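Local coordinates for SusD superfamily protein (Bacteroides fragilis NCTC 9343, PDB 3NQP), which probably binds glycans at the cell surface as an outer-membrane lipoprotein of the SusD family, helping to pass them on for uptake, at residues A[305-310]-A[357-362]; A[362-365]-A[371-374]. One frame throughout, in Å; residues are numbered along the deposited sequence.

Contact 1: residues A[305-310]-A[357-362]; sequences DALDIQ and HVRKNI
The guanidinium of R359 is the flat group that touches across this contact: L307 CD2 comes up to it obliquely, 3.9 Å from R359 NH1, while CD2 also lies 3.8 Å from R359 CD. Both methyls of L307 also touch R359 CB, and the two side chains cross at about a right angle. The R359 chain leaves the backbone with CG between N and the carbonyl carbon (chi1 59°), then runs extended to NE, which carries its methylenes across the leucine before its NH2 forms a salt bridge with E335. Deeper in, I362 CD1 meets I309 CG2 at 3.9 Å, the side chains again at roughly a right angle, and more loosely L307 CD1 at 4.3 Å. I339 of strand 338-344 also packs on L307, and T284 and Y373 pack on I309.

No hydrogen bond joins the two segments; the polar work is done inside 305-310, which is shaped by a type I turn from D305 to D308. The D305 carboxylate reaches forward over this turn. Its OD1 takes I309 N at 3.0 Å through the syn lone pair, in a nearly straight bond (172°), and its OD2 takes Q310 N at 2.8 Å on the syn side, somewhat out of plane. OD1 also accepts from Y285 OH.

The chemistry is therefore divided: apolar branches of L307, I309 and I362 meet in a buried seam, R359 lends it methylenes while its charge is paired elsewhere, and D305 probably helps hold the loop conformation that presents L307 and I309 to the loop that follows strand 351-358.

Contact 2: residues A[362-365]-A[371-374]; sequences IGYV and RVYC. With EDO (1,2-ethanediol), chain I.
R371 folds back over the 362-365 backbone, and its NH1 donates to I362 O at 2.8 Å, from above the carbonyl plane and with a bent geometry (139°). Its guanidinium is sandwiched: I362 CD1 sits over the centre of one face, 3.8 Å from CZ, and V365 CG2 lies off-centre on the other, 3.4 Å from NH2. At the edge, NH2 donates to O2 of a 1,2-ethanediol, probably from the crystallisation liquor, at 3.1 Å. Bends at chi2 (62°) and chi3 (59°) curl the arginine back to reach these partners.

On the face of Y364 and V372, C374 SG lies over one face of the Y364 ring, 3.8 Å from its centroid, a sulfur-aromatic contact, while V372 CB approaches the ring obliquely. Y373 lies instead beside I362 and R371: its ring presents its edge to I362 CB, 3.7 Å from CE1, and takes R371 CG over one face.

Backbone pairing sets these groups in place. V372 N donates to Y364 O at 2.8 Å, almost straight, and Y364 N returns a longer bond to V372 O. G363, at positive phi, brings its CA close to V372 O in a CA-H...O contact (3.5 Å). Farther out, D308 O takes R371 NE and, weakly, L307 O takes NH2; E273 holds Y364 OH and T312 holds Y373 OH.

This is a short antiparallel beta hairpin, with V365 and R371, a non-hydrogen-bonded pair, on one face, Y364 and V372 on the other, and an inverse gamma turn centred on Y373 just after its second strand.

Contacts 1 and 2 lie with centres about 9 Å apart, on the same side of the chain's centre and within the SusD family region. Along the chain the 305-310 loop comes first, then strand 351-358 and its exit through 357-362, and finally the hairpin of strands 364-365 and 371-372. I362 belongs to both contacts, ending one and beginning the other. R371 closes the circuit from the hairpin back to the loop: its N probably takes part in a hydrogen bond with Q310 OE1. The arginine thus ties loop to hairpin, so that loop, strand exit and hairpin pack as one unit, about 20 Å from the centre of a chain whose regular structure is mainly helical.

Contact 1: residues A[305-310]-A[357-362]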
loop_
_atom_site.group_PDB
_atom_site.type_symbol
_atom_site.label_atom_id
_atom_site.label_comp_id
_atom_site.label_asym_id
_atom_site.label_seq_id
_atom_site.Cartn_x
_atom_site.Cartn_y
_atom_site.Cartn_z
ATOM N N ASP A 305 6.930 22.433 18.281
ATOM C CA ASP A 305 6.648 22.080 16.904
ATOM C C ASP A 305 7.879 21.403 16.323
ATOM O O ASP A 305 8.492 21.900 15.365
ATOM C CB ASP A 305 6.293 23.320 16.073
ATOM C CG ASP A 305 5.951 22.975 14.648
ATOM O OD1 ASP A 305 5.754 21.791 14.345
ATOM O OD2 ASP A 305 5.808 23.878 13.831
ATOM N N ALA A 306 8.225 20.253 16.889
ATOM C CA ALA A 306 9.478 19.565 16.579
ATOM C C ALA A 306 9.598 19.164 15.105
ATOM O O ALA A 306 10.672 19.117 14.611
ATOM C CB ALA A 306 9.616 18.336 17.470
ATOM N N LEU A 307 8.480 18.870 14.425
ATOM C CA LEU A 307 8.492 18.506 12.989
ATOM C C LEU A 307 8.455 19.682 12.037
ATOM O O LEU A 307 8.652 19.501 10.846
ATOM C CB LEU A 307 7.351 17.569 12.647
ATOM C CG LEU A 307 7.457 16.203 13.330
ATOM C CD1 LEU A 307 6.353 15.283 12.810
ATOM C CD2 LEU A 307 8.839 15.517 13.208
ATOM N N ASP A 308 8.245 20.894 12.558
ATOM C CA ASP A 308 8.029 22.064 11.704
ATOM C C ASP A 308 6.837 21.829 10.771
ATOM O O ASP A 308 6.934 21.826 9.530
ATOM C CB ASP A 308 9.292 22.455 10.925
ATOM C CG ASP A 308 9.229 23.895 10.387
ATOM O OD1 ASP A 308 8.243 24.633 10.625
ATOM O OD2 ASP A 308 10.184 24.286 9.709
ATOM N N ILE A 309 5.691 21.667 11.396
ATOM C CA ILE A 309 4.455 21.557 10.648
ATOM C C ILE A 309 3.484 22.709 10.988
ATOM O O ILE A 309 2.407 22.765 10.426
ATOM C CB ILE A 309 3.783 20.191 10.888
ATOM C CG1 ILE A 309 3.396 20.058 12.331
ATOM C CG2 ILE A 309 4.698 18.994 10.391
ATOM C CD1 ILE A 309 2.388 18.906 12.704
ATOM N N GLN A 310 3.902 23.651 11.835
ATOM C CA GLN A 310 3.050 24.763 12.257
ATOM C C GLN A 310 1.685 24.208 12.680
ATOM O O GLN A 310 1.648 23.183 13.358
ATOM C CB GLN A 310 2.931 25.801 11.153
ATOM C CG GLN A 310 4.233 26.227 10.520
ATOM C CD GLN A 310 4.600 25.394 9.342
ATOM O OE1 GLN A 310 3.768 25.148 8.453
ATOM N NE2 GLN A 310 5.862 24.912 9.317
ATOM N N HIS A 357 4.662 9.757 16.074
ATOM C CA HIS A 357 4.167 10.701 15.096
ATOM C C HIS A 357 4.966 10.524 13.787
ATOM O O HIS A 357 6.190 10.416 13.805
ATOM C CB HIS A 357 4.328 12.128 15.674
ATOM C CG HIS A 357 3.896 12.252 17.103
ATOM N ND1 HIS A 357 2.614 12.606 17.461
ATOM C CD2 HIS A 357 4.578 12.078 18.269
ATOM C CE1 HIS A 357 2.516 12.615 18.785
ATOM N NE2 HIS A 357 3.702 12.326 19.298
ATOM N N VAL A 358 4.268 10.389 12.657
ATOM C CA VAL A 358 4.913 9.892 11.460
ATOM C C VAL A 358 5.435 11.038 10.622
ATOM O O VAL A 358 4.653 11.891 10.138
ATOM C CB VAL A 358 3.941 8.980 10.614
ATOM C CG1 VAL A 358 4.638 8.517 9.326
ATOM C CG2 VAL A 358 3.496 7.754 11.469
ATOM N N ARG A 359 6.764 11.056 10.443
ATOM C CA ARG A 359 7.429 12.049 9.626
ATOM C C ARG A 359 8.082 11.447 8.364
ATOM O O ARG A 359 8.928 12.086 7.731
ATOM C CB ARG A 359 8.486 12.772 10.468
ATOM C CG ARG A 359 9.532 11.857 11.046
ATOM C CD ARG A 359 10.729 12.676 11.562
ATOM N NE ARG A 359 11.428 11.935 12.597
ATOM C CZ ARG A 359 12.189 12.513 13.523
ATOM N NH1 ARG A 359 12.331 13.827 13.487
ATOM N NH2 ARG A 359 12.786 11.784 14.476
ATOM N N LYS A 360 7.654 10.237 7.998
ATOM C CA LYS A 360 8.224 9.477 6.887
ATOM C C LYS A 360 8.139 10.195 5.562
ATOM O O LYS A 360 9.076 10.115 4.769
ATOM C CB LYS A 360 7.491 8.138 6.742
ATOM C CG LYS A 360 8.177 7.139 5.776
ATOM C CD LYS A 360 7.559 5.740 5.884
ATOM C CE LYS A 360 8.110 4.800 4.815
ATOM N NZ LYS A 360 7.718 3.399 5.076
ATOM N N ASN A 361 7.015 10.866 5.316
ATOM C CA ASN A 361 6.663 11.340 3.962
ATOM C C ASN A 361 5.733 12.571 4.051
ATOM O O ASN A 361 4.642 12.589 3.518
ATOM C CB ASN A 361 6.040 10.172 3.175
ATOM C CG ASN A 361 5.795 10.480 1.715
ATOM O OD1 ASN A 361 6.574 11.203 1.072
ATOM N ND2 ASN A 361 4.733 9.875 1.160
ATOM N N ILE A 362 6.166 13.575 4.817
ATOM C CA ILE A 362 5.365 14.794 5.069
ATOM C C ILE A 362 5.832 16.000 4.233
ATOM O O ILE A 362 5.620 17.168 4.608
ATOM C CB ILE A 362 5.262 15.120 6.590
ATOM C CG1 ILE A 362 6.642 15.272 7.246
ATOM C CG2 ILE A 362 4.453 14.025 7.301
ATOM C CD1 ILE A 362 6.651 16.149 8.605
#

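Contact 2: residues A[362-365]-A[371-374]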
loop_
_atom_site.group_PDB
_atom_site.type_symbol
_atom_site.label_atom_id
_atom_site.label_comp_id
_atom_site.label_asym_id
_atom_site.label_seq_id
_atom_site.Cartn_x
_atom_site.Cartn_y
_atom_site.Cartn_z
ATOM N N ILE A 362 6.166 13.575 4.817
ATOM C CA ILE A 362 5.365 14.794 5.069
ATOM C C ILE A 362 5.832 16.000 4.233
ATOM O O ILE A 362 5.620 17.168 4.608
ATOM C CB ILE A 362 5.262 15.120 6.590
ATOM C CG1 ILE A 362 6.642 15.272 7.246
ATOM C CG2 ILE A 362 4.453 14.025 7.301
ATOM C CD1 ILE A 362 6.651 16.149 8.605
ATOM N N GLY A 363 6.447 15.733 3.086
ATOM C CA GLY A 363 6.710 16.824 2.095
ATOM C C GLY A 363 7.815 17.787 2.531
ATOM O O GLY A 363 8.870 17.342 2.955
ATOM N N TYR A 364 7.556 19.092 2.476
ATOM C CA TYR A 364 8.578 20.091 2.871
ATOM C C TYR A 364 7.961 21.372 3.376
ATOM O O TYR A 364 6.743 21.552 3.339
ATOM C CB TYR A 364 9.522 20.382 1.689
ATOM C CG TYR A 364 8.800 20.838 0.433
ATOM C CD1 TYR A 364 8.015 22.001 0.419
ATOM C CD2 TYR A 364 8.879 20.088 -0.745
ATOM C CE1 TYR A 364 7.342 22.401 -0.731
ATOM C CE2 TYR A 364 8.224 20.488 -1.901
ATOM C CZ TYR A 364 7.437 21.632 -1.884
ATOM O OH TYR A 364 6.762 21.983 -3.028
ATOM N N VAL A 365 8.804 22.281 3.861
ATOM C CA VAL A 365 8.353 23.587 4.259
ATOM C C VAL A 365 8.791 24.503 3.132
ATOM O O VAL A 365 9.984 24.538 2.768
ATOM C CB VAL A 365 8.977 24.027 5.579
ATOM C CG1 VAL A 365 8.443 25.385 5.973
ATOM C CG2 VAL A 365 8.721 22.983 6.703
ATOM N N ARG A 371 4.374 24.351 5.837
ATOM C CA ARG A 371 4.446 22.937 5.601
ATOM C C ARG A 371 3.476 22.586 4.470
ATOM O O ARG A 371 2.314 22.973 4.508
ATOM C CB ARG A 371 4.079 22.190 6.889
ATOM C CG ARG A 371 3.825 20.651 6.756
ATOM C CD ARG A 371 5.053 19.896 6.272
ATOM N NE ARG A 371 6.194 20.074 7.156
ATOM C CZ ARG A 371 7.379 19.519 6.937
ATOM N NH1 ARG A 371 7.568 18.774 5.860
ATOM N NH2 ARG A 371 8.377 19.727 7.781
ATOM N N VAL A 372 3.987 21.903 3.458
ATOM C CA VAL A 372 3.186 21.413 2.348
ATOM C C VAL A 372 3.277 19.898 2.260
ATOM O O VAL A 372 4.344 19.351 2.069
ATOM C CB VAL A 372 3.644 22.053 1.010
ATOM C CG1 VAL A 372 2.785 21.555 -0.149
ATOM C CG2 VAL A 372 3.563 23.601 1.049
ATOM N N TYR A 373 2.160 19.206 2.420
ATOM C CA TYR A 373 2.167 17.727 2.384
ATOM C C TYR A 373 2.117 17.203 0.932
ATOM O O TYR A 373 1.119 16.656 0.502
ATOM C CB TYR A 373 1.024 17.162 3.213
ATOM C CG TYR A 373 1.154 17.535 4.679
ATOM C CD1 TYR A 373 2.094 16.919 5.496
ATOM C CD2 TYR A 373 0.371 18.519 5.233
ATOM C CE1 TYR A 373 2.213 17.270 6.856
ATOM C CE2 TYR A 373 0.490 18.879 6.557
ATOM C CZ TYR A 373 1.423 18.248 7.369
ATOM O OH TYR A 373 1.534 18.599 8.695
ATOM N N CYS A 374 3.212 17.407 0.195
ATOM C CA CYS A 374 3.323 16.973 -1.184
ATOM C C CYS A 374 4.254 15.786 -1.349
ATOM O O CYS A 374 4.831 15.597 -2.415
ATOM C CB CYS A 374 3.741 18.154 -2.081
ATOM S SG CYS A 374 5.362 18.837 -1.693
HETATM C C1 EDO I . 9.824 16.530 6.388
HETATM O O1 EDO I . 10.286 15.625 7.429
HETATM C C2 EDO I . 10.900 17.479 5.845
HETATM O O2 EDO I . 11.082 18.597 6.743
#